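Local coordinates for exopolysaccharide biosynthesis protein (Pantoea stewartii subsp. stewartii DC283, PDB 6TGF) that is a glycan biofilm-modifying enzyme, probably a hydrolase, built as a tailspike-like parallel beta-helix in a three-chain assembly, at residues G509-E514 / V518-S523; S531-E536 / A658-K663; A591-Q596 / V629-A634. One frame throughout, in Å; residues are numbered along the deposited sequence.

Contact 1: G509-E514 / V518-S523; sequences GSTRVE and VAIDGS
R512 and A519 form the central hydrogen-bonded pair of an antiparallel beta hairpin, and their side chains meet on one face of it. R512 N donates to A519 O at 2.8 Å, almost straight at 174°. A519 N returns a bond to R512 O. R512 CB is 4.1 Å from A519 O. CG stands anti to the carbonyl carbon, and a bend at chi3 (-67°) carries the tip to the A519 methyl. R512 NH2 is 3.9 Å from A519 CB, with R512 NE slightly farther. The methyl lies oblique to the guanidinium plane. R512 NE also donates to a water at 2.8 Å. That water donates to A519 O and, weakly, to D521 OD1, which also makes a long, weak ion pair with R532 of the third subunit. The water links the two side chains, which do not touch; R512 NH2 and D521 OD1 are 5.2 Å apart. At the end of the ladder D521 N donates to S510 O at 2.9 Å, and the chain turns a corner. T511, V513, V518 and I520 share the other face. T511 OG1 lies 3.8 Å from I520 CG2, but its hydrogen bond goes to E514 O of the third subunit. Strand 511-514 pairs in parallel with strand 479-488 of the beta-helix. Strand 517-520 pairs in parallel with a strand of the second subunit, so the sheet runs on across the interface.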
ATOM      1  N   GLY B 509      -6.792  17.091 -19.669  1.00 30.81           N
ATOM      2  CA  GLY B 509      -5.408  17.404 -19.266  1.00 30.00           C
ATOM      3  C   GLY B 509      -4.777  16.255 -18.497  1.00 29.27           C
ATOM      4  O   GLY B 509      -5.515  15.525 -17.811  1.00 29.19           O
ATOM      5  N   SER B 510      -3.458  16.096 -18.624  1.00 28.55           N
ATOM      6  CA  SER B 510      -2.612  15.170 -17.828  1.00 28.02           C
ATOM      7  C   SER B 510      -1.415  15.939 -17.261  1.00 27.64           C
ATOM      8  O   SER B 510      -0.982  16.917 -17.900  1.00 27.67           O
ATOM      9  CB  SER B 510      -2.154  13.997 -18.659  1.00 27.94           C
ATOM     10  OG  SER B 510      -3.240  13.140 -18.972  1.00 28.00           O
ATOM     11  N   THR B 511      -0.912  15.508 -16.100  1.00 27.26           N
ATOM     12  CA  THR B 511       0.346  16.001 -15.481  1.00 27.03           C
ATOM     13  C   THR B 511       1.299  14.814 -15.314  1.00 26.98           C
ATOM     14  O   THR B 511       0.888  13.798 -14.722  1.00 26.93           O
ATOM     15  CB  THR B 511       0.071  16.735 -14.162  1.00 26.87           C
ATOM     16  OG1 THR B 511      -0.679  17.906 -14.480  1.00 26.99           O
ATOM     17  CG2 THR B 511       1.331  17.126 -13.421  1.00 26.81           C
ATOM     18  N   ARG B 512       2.516  14.942 -15.844  1.00 27.03           N
ATOM     19  CA  ARG B 512       3.585  13.917 -15.755  1.00 27.15           C
ATOM     20  C   ARG B 512       4.738  14.507 -14.939  1.00 26.96           C
ATOM     21  O   ARG B 512       5.410  15.428 -15.443  1.00 27.00           O
ATOM     22  CB  ARG B 512       4.026  13.486 -17.157  1.00 27.56           C
ATOM     23  CG  ARG B 512       2.931  12.809 -17.970  1.00 27.91           C
ATOM     24  CD  ARG B 512       3.404  12.415 -19.357  1.00 28.38           C
ATOM     25  NE  ARG B 512       3.691  13.573 -20.196  1.00 28.69           N
ATOM     26  CZ  ARG B 512       4.360  13.538 -21.350  1.00 29.14           C
ATOM     27  NH1 ARG B 512       4.830  12.394 -21.825  1.00 29.32           N
ATOM     28  NH2 ARG B 512       4.563  14.658 -22.026  1.00 29.30           N
ATOM     29  N   VAL B 513       4.921  14.015 -13.711  1.00 26.67           N
ATOM     30  CA  VAL B 513       6.039  14.402 -12.803  1.00 26.55           C
ATOM     31  C   VAL B 513       7.120  13.325 -12.915  1.00 26.54           C
ATOM     32  O   VAL B 513       6.879  12.199 -12.443  1.00 26.51           O
ATOM     33  CB  VAL B 513       5.554  14.586 -11.354  1.00 26.49           C
ATOM     34  CG1 VAL B 513       6.694  14.946 -10.413  1.00 26.58           C
ATOM     35  CG2 VAL B 513       4.446  15.624 -11.263  1.00 26.49           C
ATOM     36  N   GLU B 514       8.252  13.663 -13.539  1.00 26.55           N
ATOM     37  CA  GLU B 514       9.432  12.770 -13.692  1.00 26.71           C
ATOM     38  C   GLU B 514      10.630  13.398 -12.973  1.00 26.77           C
ATOM     39  O   GLU B 514      10.601  14.615 -12.713  1.00 26.69           O
ATOM     40  CB  GLU B 514       9.740  12.533 -15.172  1.00 26.77           C
ATOM     41  CG  GLU B 514       8.688  11.701 -15.882  1.00 26.75           C
ATOM     42  CD  GLU B 514       8.659  10.231 -15.497  1.00 26.92           C
ATOM     43  OE1 GLU B 514       9.632   9.762 -14.867  1.00 27.16           O
ATOM     44  OE2 GLU B 514       7.663   9.556 -15.830  1.00 26.91           O
ATOM     45  N   VAL B 518       9.094  18.049 -15.475  1.00 26.59           N
ATOM     46  CA  VAL B 518       7.622  18.092 -15.222  1.00 26.60           C
ATOM     47  C   VAL B 518       6.935  18.570 -16.504  1.00 26.69           C
ATOM     48  O   VAL B 518       7.437  19.528 -17.121  1.00 26.87           O
ATOM     49  CB  VAL B 518       7.292  19.003 -14.023  1.00 26.60           C
ATOM     50  CG1 VAL B 518       5.792  19.147 -13.804  1.00 26.54           C
ATOM     51  CG2 VAL B 518       7.970  18.520 -12.748  1.00 26.66           C
ATOM     52  N   ALA B 519       5.837  17.914 -16.889  1.00 26.85           N
ATOM     53  CA  ALA B 519       4.999  18.262 -18.061  1.00 26.94           C
ATOM     54  C   ALA B 519       3.544  18.421 -17.609  1.00 27.03           C
ATOM     55  O   ALA B 519       2.940  17.408 -17.206  1.00 26.93           O
ATOM     56  CB  ALA B 519       5.138  17.207 -19.130  1.00 26.99           C
ATOM     57  N   ILE B 520       3.020  19.649 -17.669  1.00 27.30           N
ATOM     58  CA  ILE B 520       1.629  20.006 -17.257  1.00 27.54           C
ATOM     59  C   ILE B 520       0.822  20.352 -18.515  1.00 27.91           C
ATOM     60  O   ILE B 520       1.082  21.413 -19.104  1.00 28.03           O
ATOM     61  CB  ILE B 520       1.629  21.165 -16.239  1.00 27.48           C
ATOM     62  CG1 ILE B 520       2.637  20.933 -15.109  1.00 27.43           C
ATOM     63  CG2 ILE B 520       0.223  21.402 -15.702  1.00 27.56           C
ATOM     64  CD1 ILE B 520       2.861  22.135 -14.219  1.00 27.55           C
ATOM     65  N   ASP B 521      -0.119  19.487 -18.902  1.00 28.35           N
ATOM     66  CA  ASP B 521      -1.119  19.768 -19.968  1.00 28.86           C
ATOM     67  C   ASP B 521      -2.294  20.508 -19.317  1.00 29.08           C
ATOM     68  O   ASP B 521      -3.421  19.980 -19.341  1.00 29.28           O
ATOM     69  CB  ASP B 521      -1.567  18.489 -20.681  1.00 29.11           C
ATOM     70  CG  ASP B 521      -0.432  17.554 -21.061  1.00 29.25           C
ATOM     71  OD1 ASP B 521       0.728  18.018 -21.090  1.00 29.43           O
ATOM     72  OD2 ASP B 521      -0.719  16.365 -21.317  1.00 29.51           O
ATOM     73  N   GLY B 522      -2.023  21.683 -18.745  1.00 29.24           N
ATOM     74  CA  GLY B 522      -2.996  22.462 -17.957  1.00 29.53           C
ATOM     75  C   GLY B 522      -2.348  23.658 -17.283  1.00 29.70           C
ATOM     76  O   GLY B 522      -1.206  24.002 -17.651  1.00 29.59           O
ATOM     77  N   SER B 523      -3.051  24.262 -16.321  1.00 30.12           N
ATOM     78  CA  SER B 523      -2.664  25.524 -15.639  1.00 30.35           C
ATOM     79  C   SER B 523      -1.478  25.280 -14.700  1.00 30.43           C
ATOM     80  O   SER B 523      -1.361  24.160 -14.168  1.00 30.32           O
ATOM     81  CB  SER B 523      -3.830  26.109 -14.885  1.00 30.61           C
ATOM     82  OG  SER B 523      -4.077  25.385 -13.687  1.00 30.62           O
TER
HETATM   83  O   HOH W   1       1.953  15.622 -19.507  1.00 41.32           O

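Contact 2: S531-E536 / A658-K663; sequences SRWLLE and ARVDAK
W533 and A662 come closest in backbone, yet their CA atoms are 8.6 Å apart and no hydrogen bond joins the two segments, so side chains alone make the contact. The indole of W533 does most of it. W533 CB points toward strand 659-664, and chi1 of -48° (CG anti to the carbonyl carbon) brings the indole against it. The methyl of A662 meets its pyrrole and benzene parts together: A662 CB is 3.5 Å from W533 CZ2 and also lies close to NE1 and CE2. The approach is oblique to the ring. Further along, W533 CH2 touches V660 CG1 at 4.0 Å, again obliquely. V660 and A662 point the same way, two residues apart, and present their methyls to one indole. R532 CB lies over the centre of one face of the W533 ring, 3.8 Å above the plane. The R532 guanidinium turns its edge to W533 CZ2 and reaches D521 of the second subunit in a salt bridge. On the far side of strand 659-664, R659 grips D661 side-on in a salt bridge. R659 NE donates to D661 OD1 at 3.0 Å. R659 NH2 donates to D661 OD2 at 2.6 Å. Each oxygen uses its syn lone pair. N549 also bonds D661 OD2, and R659 makes a cation-pi contact with W506 of the second subunit. The two segments lie on or beside strands 534-537 and 659-664, outermost within this chain in two antiparallel sheets, with W533 reaching from one to the other. Such apolar packing between facing sheets is consistent with a beta-sandwich.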
ATOM      1  N   SER B 531      15.409  30.499  -8.094  1.00 40.40           N
ATOM      2  CA  SER B 531      16.449  29.745  -8.838  1.00 40.78           C
ATOM      3  C   SER B 531      17.109  28.712  -7.923  1.00 41.62           C
ATOM      4  O   SER B 531      17.303  29.003  -6.725  1.00 42.04           O
ATOM      5  CB  SER B 531      17.472  30.670  -9.433  1.00 40.85           C
ATOM      6  OG  SER B 531      18.494  29.935 -10.090  1.00 40.79           O
ATOM      7  N   ARG B 532      17.440  27.556  -8.499  1.00 42.25           N
ATOM      8  CA  ARG B 532      18.336  26.520  -7.923  1.00 42.99           C
ATOM      9  C   ARG B 532      19.692  27.159  -7.598  1.00 43.50           C
ATOM     10  O   ARG B 532      20.387  26.648  -6.697  1.00 43.97           O
ATOM     11  CB  ARG B 532      18.466  25.382  -8.940  1.00 43.20           C
ATOM     12  CG  ARG B 532      19.078  24.093  -8.410  1.00 43.77           C
ATOM     13  CD  ARG B 532      18.767  22.951  -9.361  1.00 43.89           C
ATOM     14  NE  ARG B 532      19.906  22.076  -9.608  1.00 44.29           N
ATOM     15  CZ  ARG B 532      20.258  21.041  -8.852  1.00 44.89           C
ATOM     16  NH1 ARG B 532      19.570  20.730  -7.767  1.00 45.06           N
ATOM     17  NH2 ARG B 532      21.313  20.318  -9.185  1.00 45.46           N
ATOM     18  N   TRP B 533      20.035  28.247  -8.299  1.00 43.68           N
ATOM     19  CA  TRP B 533      21.367  28.907  -8.281  1.00 44.15           C
ATOM     20  C   TRP B 533      21.223  30.399  -7.957  1.00 44.97           C
ATOM     21  O   TRP B 533      20.717  31.145  -8.817  1.00 44.73           O
ATOM     22  CB  TRP B 533      22.051  28.688  -9.633  1.00 43.62           C
ATOM     23  CG  TRP B 533      22.013  27.261 -10.085  1.00 43.12           C
ATOM     24  CD1 TRP B 533      22.646  26.202  -9.504  1.00 43.11           C
ATOM     25  CD2 TRP B 533      21.283  26.728 -11.205  1.00 42.53           C
ATOM     26  NE1 TRP B 533      22.367  25.049 -10.188  1.00 42.90           N
ATOM     27  CE2 TRP B 533      21.537  25.340 -11.238  1.00 42.52           C
ATOM     28  CE3 TRP B 533      20.453  27.284 -12.186  1.00 42.27           C
ATOM     29  CZ2 TRP B 533      20.985  24.506 -12.209  1.00 42.32           C
ATOM     30  CZ3 TRP B 533      19.908  26.459 -13.146  1.00 41.96           C
ATOM     31  CH2 TRP B 533      20.173  25.088 -13.156  1.00 41.97           C
ATOM     32  N   LEU B 534      21.655  30.805  -6.758  1.00 46.34           N
ATOM     33  CA  LEU B 534      21.728  32.224  -6.314  1.00 47.38           C
ATOM     34  C   LEU B 534      23.203  32.606  -6.141  1.00 48.68           C
ATOM     35  O   LEU B 534      23.849  32.051  -5.228  1.00 49.29           O
ATOM     36  CB  LEU B 534      20.949  32.388  -5.004  1.00 47.56           C
ATOM     37  CG  LEU B 534      19.489  31.930  -5.032  1.00 47.27           C
ATOM     38  CD1 LEU B 534      18.877  31.996  -3.642  1.00 47.61           C
ATOM     39  CD2 LEU B 534      18.668  32.754  -6.013  1.00 46.86           C
ATOM     40  N   LEU B 535      23.709  33.503  -6.995  1.00 49.59           N
ATOM     41  CA  LEU B 535      25.126  33.963  -7.007  1.00 50.62           C
ATOM     42  C   LEU B 535      25.264  35.231  -6.158  1.00 51.78           C
ATOM     43  O   LEU B 535      24.407  36.126  -6.287  1.00 51.70           O
ATOM     44  CB  LEU B 535      25.566  34.221  -8.452  1.00 50.36           C
ATOM     45  CG  LEU B 535      25.707  32.980  -9.331  1.00 50.15           C
ATOM     46  CD1 LEU B 535      26.072  33.366 -10.756  1.00 49.96           C
ATOM     47  CD2 LEU B 535      26.743  32.022  -8.761  1.00 50.55           C
ATOM     48  N   GLU B 536      26.319  35.297  -5.339  1.00 53.46           N
ATOM     49  CA  GLU B 536      26.601  36.416  -4.400  1.00 54.87           C
ATOM     50  C   GLU B 536      27.976  37.015  -4.716  1.00 55.78           C
ATOM     51  O   GLU B 536      28.910  36.242  -5.013  1.00 55.69           O
ATOM     52  CB  GLU B 536      26.540  35.918  -2.955  1.00 55.70           C
ATOM     53  CG  GLU B 536      26.899  36.981  -1.928  1.00 56.54           C
ATOM     54  CD  GLU B 536      26.690  36.578  -0.478  1.00 57.28           C
ATOM     55  OE1 GLU B 536      26.222  35.445  -0.233  1.00 56.98           O
ATOM     56  OE2 GLU B 536      27.000  37.402   0.407  1.00 57.97           O
ATOM     57  N   ALA B 658      18.302  18.206 -24.189  1.00 38.96           N
ATOM     58  CA  ALA B 658      18.922  19.451 -23.681  1.00 38.68           C
ATOM     59  C   ALA B 658      19.471  19.214 -22.269  1.00 38.57           C
ATOM     60  O   ALA B 658      18.893  18.387 -21.534  1.00 38.61           O
ATOM     61  CB  ALA B 658      17.906  20.565 -23.692  1.00 38.24           C
ATOM     62  N   ARG B 659      20.548  19.919 -21.915  1.00 38.46           N
ATOM     63  CA  ARG B 659      21.183  19.874 -20.572  1.00 38.63           C
ATOM     64  C   ARG B 659      21.644  21.278 -20.173  1.00 38.74           C
ATOM     65  O   ARG B 659      22.114  22.020 -21.056  1.00 39.03           O
ATOM     66  CB  ARG B 659      22.390  18.932 -20.565  1.00 38.95           C
ATOM     67  CG  ARG B 659      22.069  17.494 -20.186  1.00 39.02           C
ATOM     68  CD  ARG B 659      23.158  16.531 -20.616  1.00 39.42           C
ATOM     69  NE  ARG B 659      24.506  17.069 -20.458  1.00 39.84           N
ATOM     70  CZ  ARG B 659      25.534  16.824 -21.273  1.00 40.26           C
ATOM     71  NH1 ARG B 659      25.390  16.050 -22.338  1.00 40.33           N
ATOM     72  NH2 ARG B 659      26.714  17.365 -21.027  1.00 40.58           N
ATOM     73  N   VAL B 660      21.500  21.616 -18.891  1.00 38.77           N
ATOM     74  CA  VAL B 660      22.234  22.729 -18.223  1.00 39.03           C
ATOM     75  C   VAL B 660      23.215  22.089 -17.236  1.00 39.68           C
ATOM     76  O   VAL B 660      22.790  21.741 -16.117  1.00 39.66           O
ATOM     77  CB  VAL B 660      21.275  23.724 -17.537  1.00 38.65           C
ATOM     78  CG1 VAL B 660      22.018  24.747 -16.690  1.00 38.72           C
ATOM     79  CG2 VAL B 660      20.385  24.428 -18.551  1.00 38.34           C
ATOM     80  N   ASP B 661      24.466  21.895 -17.663  1.00 40.44           N
ATOM     81  CA  ASP B 661      25.568  21.387 -16.806  1.00 41.10           C
ATOM     82  C   ASP B 661      26.015  22.536 -15.901  1.00 41.64           C
ATOM     83  O   ASP B 661      27.013  23.204 -16.234  1.00 41.86           O
ATOM     84  CB  ASP B 661      26.726  20.831 -17.638  1.00 41.32           C
ATOM     85  CG  ASP B 661      26.318  19.738 -18.610  1.00 41.23           C
ATOM     86  OD1 ASP B 661      25.269  19.107 -18.377  1.00 41.09           O
ATOM     87  OD2 ASP B 661      27.054  19.534 -19.594  1.00 41.35           O
ATOM     88  N   ALA B 662      25.269  22.766 -14.818  1.00 42.08           N
ATOM     89  CA  ALA B 662      25.467  23.886 -13.870  1.00 42.75           C
ATOM     90  C   ALA B 662      26.846  23.762 -13.212  1.00 43.76           C
ATOM     91  O   ALA B 662      27.135  22.693 -12.638  1.00 43.86           O
ATOM     92  CB  ALA B 662      24.358  23.902 -12.847  1.00 42.55           C
ATOM     93  N   LYS B 663      27.665  24.811 -13.329  1.00 44.68           N
ATOM     94  CA  LYS B 663      28.981  24.952 -12.648  1.00 45.84           C
ATOM     95  C   LYS B 663      28.838  26.009 -11.548  1.00 46.22           C
ATOM     96  O   LYS B 663      29.143  25.692 -10.383  1.00 46.24           O
ATOM     97  CB  LYS B 663      30.071  25.337 -13.653  1.00 46.20           C
ATOM     98  CG  LYS B 663      30.129  24.483 -14.913  1.00 46.27           C
ATOM     99  CD  LYS B 663      30.557  23.052 -14.670  1.00 46.62           C
ATOM    100  CE  LYS B 663      30.428  22.188 -15.905  1.00 46.60           C
ATOM    101  NZ  LYS B 663      30.637  20.756 -15.594  1.00 47.04           N
TER

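Contact 3: A591-Q596 / V629-A634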
ATOM      1  N   ALA B 591      20.157  41.024 -16.061  1.00 41.74           N
ATOM      2  CA  ALA B 591      20.904  40.816 -17.325  1.00 41.04           C
ATOM      3  C   ALA B 591      20.267  39.647 -18.082  1.00 40.31           C
ATOM      4  O   ALA B 591      20.035  38.598 -17.457  1.00 40.48           O
ATOM      5  CB  ALA B 591      22.363  40.568 -17.036  1.00 41.18           C
ATOM      6  N   VAL B 592      19.984  39.834 -19.373  1.00 39.70           N
ATOM      7  CA  VAL B 592      19.331  38.820 -20.255  1.00 39.38           C
ATOM      8  C   VAL B 592      20.357  38.352 -21.294  1.00 39.49           C
ATOM      9  O   VAL B 592      20.698  39.150 -22.186  1.00 39.34           O
ATOM     10  CB  VAL B 592      18.062  39.396 -20.913  1.00 38.96           C
ATOM     11  CG1 VAL B 592      17.372  38.381 -21.811  1.00 38.78           C
ATOM     12  CG2 VAL B 592      17.089  39.934 -19.874  1.00 38.96           C
ATOM     13  N   ILE B 593      20.826  37.105 -21.169  1.00 39.55           N
ATOM     14  CA  ILE B 593      21.874  36.492 -22.040  1.00 39.74           C
ATOM     15  C   ILE B 593      21.197  35.557 -23.047  1.00 39.78           C
ATOM     16  O   ILE B 593      20.552  34.588 -22.606  1.00 39.54           O
ATOM     17  CB  ILE B 593      22.923  35.746 -21.190  1.00 39.85           C
ATOM     18  CG1 ILE B 593      23.602  36.678 -20.183  1.00 39.96           C
ATOM     19  CG2 ILE B 593      23.942  35.038 -22.075  1.00 40.01           C
ATOM     20  CD1 ILE B 593      24.284  35.960 -19.044  1.00 40.18           C
ATOM     21  N   HIS B 594      21.359  35.837 -24.345  1.00 40.10           N
ATOM     22  CA  HIS B 594      20.861  34.999 -25.467  1.00 40.47           C
ATOM     23  C   HIS B 594      22.007  34.130 -25.994  1.00 40.86           C
ATOM     24  O   HIS B 594      23.116  34.666 -26.177  1.00 40.79           O
ATOM     25  CB  HIS B 594      20.249  35.874 -26.568  1.00 40.54           C
ATOM     26  CG  HIS B 594      19.205  36.814 -26.066  1.00 40.67           C
ATOM     27  ND1 HIS B 594      19.474  38.143 -25.802  1.00 40.79           N
ATOM     28  CD2 HIS B 594      17.902  36.624 -25.771  1.00 40.69           C
ATOM     29  CE1 HIS B 594      18.377  38.731 -25.372  1.00 40.75           C
ATOM     30  NE2 HIS B 594      17.398  37.821 -25.344  1.00 40.76           N
ATOM     31  N   VAL B 595      21.740  32.837 -26.202  1.00 41.19           N
ATOM     32  CA  VAL B 595      22.682  31.852 -26.813  1.00 41.68           C
ATOM     33  C   VAL B 595      21.880  30.984 -27.787  1.00 41.95           C
ATOM     34  O   VAL B 595      20.870  30.402 -27.351  1.00 41.81           O
ATOM     35  CB  VAL B 595      23.384  30.994 -25.740  1.00 41.77           C
ATOM     36  CG1 VAL B 595      24.319  29.962 -26.355  1.00 41.98           C
ATOM     37  CG2 VAL B 595      24.132  31.848 -24.728  1.00 41.75           C
ATOM     38  N   GLN B 596      22.301  30.924 -29.053  1.00 42.51           N
ATOM     39  CA  GLN B 596      21.716  30.029 -30.087  1.00 43.01           C
ATOM     40  C   GLN B 596      22.835  29.188 -30.707  1.00 44.05           C
ATOM     41  O   GLN B 596      23.870  29.772 -31.079  1.00 44.47           O
ATOM     42  CB  GLN B 596      20.995  30.828 -31.174  1.00 42.75           C
ATOM     43  CG  GLN B 596      20.147  29.958 -32.094  1.00 42.73           C
ATOM     44  CD  GLN B 596      19.709  30.663 -33.355  1.00 42.70           C
ATOM     45  OE1 GLN B 596      20.422  31.498 -33.906  1.00 42.75           O
ATOM     46  NE2 GLN B 596      18.526  30.317 -33.835  1.00 42.57           N
ATOM     47  N   VAL B 629      29.121  29.308 -20.754  1.00 48.69           N
ATOM     48  CA  VAL B 629      28.764  30.750 -20.593  1.00 48.34           C
ATOM     49  C   VAL B 629      29.401  31.268 -19.299  1.00 48.40           C
ATOM     50  O   VAL B 629      29.156  30.661 -18.238  1.00 48.31           O
ATOM     51  CB  VAL B 629      27.237  30.959 -20.598  1.00 47.84           C
ATOM     52  CG1 VAL B 629      26.856  32.419 -20.390  1.00 47.61           C
ATOM     53  CG2 VAL B 629      26.602  30.424 -21.873  1.00 47.66           C
ATOM     54  N   PHE B 630      30.192  32.340 -19.400  1.00 48.61           N
ATOM     55  CA  PHE B 630      30.811  33.073 -18.265  1.00 48.88           C
ATOM     56  C   PHE B 630      30.162  34.457 -18.156  1.00 48.93           C
ATOM     57  O   PHE B 630      29.827  35.045 -19.204  1.00 48.75           O
ATOM     58  CB  PHE B 630      32.324  33.200 -18.458  1.00 49.05           C
ATOM     59  CG  PHE B 630      33.084  31.898 -18.442  1.00 49.17           C
ATOM     60  CD1 PHE B 630      33.061  31.050 -19.538  1.00 49.04           C
ATOM     61  CD2 PHE B 630      33.838  31.528 -17.339  1.00 49.43           C
ATOM     62  CE1 PHE B 630      33.764  29.854 -19.527  1.00 49.37           C
ATOM     63  CE2 PHE B 630      34.544  30.334 -17.330  1.00 49.77           C
ATOM     64  CZ  PHE B 630      34.504  29.499 -18.423  1.00 49.77           C
ATOM     65  N   ILE B 631      29.982  34.952 -16.928  1.00 49.54           N
ATOM     66  CA  ILE B 631      29.467  36.326 -16.644  1.00 49.90           C
ATOM     67  C   ILE B 631      30.409  37.009 -15.645  1.00 50.81           C
ATOM     68  O   ILE B 631      30.822  36.352 -14.668  1.00 50.74           O
ATOM     69  CB  ILE B 631      28.005  36.298 -16.146  1.00 49.60           C
ATOM     70  CG1 ILE B 631      27.830  35.526 -14.835  1.00 49.69           C
ATOM     71  CG2 ILE B 631      27.084  35.759 -17.230  1.00 49.22           C
ATOM     72  CD1 ILE B 631      26.609  35.941 -14.044  1.00 49.50           C
ATOM     73  N   ARG B 632      30.752  38.272 -15.908  1.00 51.93           N
ATOM     74  CA  ARG B 632      31.499  39.149 -14.969  1.00 53.04           C
ATOM     75  C   ARG B 632      30.480  39.781 -14.018  1.00 52.98           C
ATOM     76  O   ARG B 632      29.921  40.843 -14.357  1.00 52.51           O
ATOM     77  CB  ARG B 632      32.313  40.201 -15.731  1.00 53.62           C
ATOM     78  CG  ARG B 632      33.295  40.970 -14.859  1.00 54.34           C
ATOM     79  CD  ARG B 632      34.409  41.622 -15.656  1.00 54.78           C
ATOM     80  NE  ARG B 632      35.623  41.743 -14.858  1.00 55.60           N
ATOM     81  CZ  ARG B 632      36.089  42.865 -14.312  1.00 56.21           C
ATOM     82  NH1 ARG B 632      35.455  44.015 -14.474  1.00 56.07           N
ATOM     83  NH2 ARG B 632      37.203  42.834 -13.601  1.00 56.89           N
ATOM     84  N   LEU B 633      30.228  39.117 -12.887  1.00 53.55           N
ATOM     85  CA  LEU B 633      29.229  39.538 -11.871  1.00 53.85           C
ATOM     86  C   LEU B 633      29.680  40.876 -11.270  1.00 54.21           C
ATOM     87  O   LEU B 633      30.841  40.958 -10.826  1.00 54.79           O
ATOM     88  CB  LEU B 633      29.104  38.438 -10.811  1.00 54.15           C
ATOM     89  CG  LEU B 633      27.834  38.462  -9.963  1.00 54.17           C
ATOM     90  CD1 LEU B 633      26.581  38.358 -10.823  1.00 53.76           C
ATOM     91  CD2 LEU B 633      27.853  37.348  -8.930  1.00 54.60           C
ATOM     92  N   ALA B 634      28.797  41.881 -11.290  1.00 54.15           N
ATOM     93  CA  ALA B 634      29.069  43.284 -10.892  1.00 54.63           C
ATOM     94  C   ALA B 634      29.534  43.348  -9.434  1.00 55.32           C
ATOM     95  O   ALA B 634      29.339  42.365  -8.698  1.00 55.27           O
ATOM     96  CB  ALA B 634      27.832  44.124 -11.097  1.00 54.42           C
TER
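I593 and V595 face V629 and I631 across the interior of a sandwich-like pair of sheets. Strand 591-596 belongs to one antiparallel sheet and strand 629-633 to the other. Their axes come within 10.2 Å and run nearly antiparallel, at 158°, a separation usual for packed sheets and too wide for backbone pairing. No hydrogen bond crosses between them. Polar groups are directed elsewhere. H594 points out of the interior and makes weak hydrogen bonds to S605 and E560 in the neighbouring strands of its own sheet. Q596 NE2 bonds G556 O and also Q568 O of the third subunit. What holds the contact is apolar. The two valines and the two isoleucines are all buried, and each directs its CB toward the other strand. F630 turns away from the facing sheet and packs on A667 and P669. V595 CG2 meets V629 CG2 at 4.0 Å, the two side chains passing alongside each other in opposite directions. V629 also offers CG1 to I593, whose CG2 lies 4.3 Å away. V629 therefore touches both I593 and V595. The two isoleucines cross at about a right angle. In I631, CG1 sits between the backbone N and the carbonyl carbon (chi1 62°), while CG2 is the branch that meets strand 591-596. I593 is extended at chi2, and I593 CD1 lies 3.3 Å from I631 CG2.

Overall arrangement
Contact 1 lies at the end of the beta-helix, while contacts 2 and 3 lie further along the chain in the sandwich-like pair of sheets. Contact 1 is buried and is the one built on backbone hydrogen bonds, within a hairpin joined to other subunits. Contacts 2 and 3 both bridge the same pair of sheets through side chains alone. Contact 3 is buried and wholly aliphatic. Contact 2 is partly buried, and its aromatic ring has an arginine beside it. These two touch, with L535 CB 3.9 Å from L633 CD2, and contact 3 is nested in the chain loop that contact 2 closes. The centre of contact 1 is about 23 Å from that of contact 2 and about 30 Å from that of contact 3.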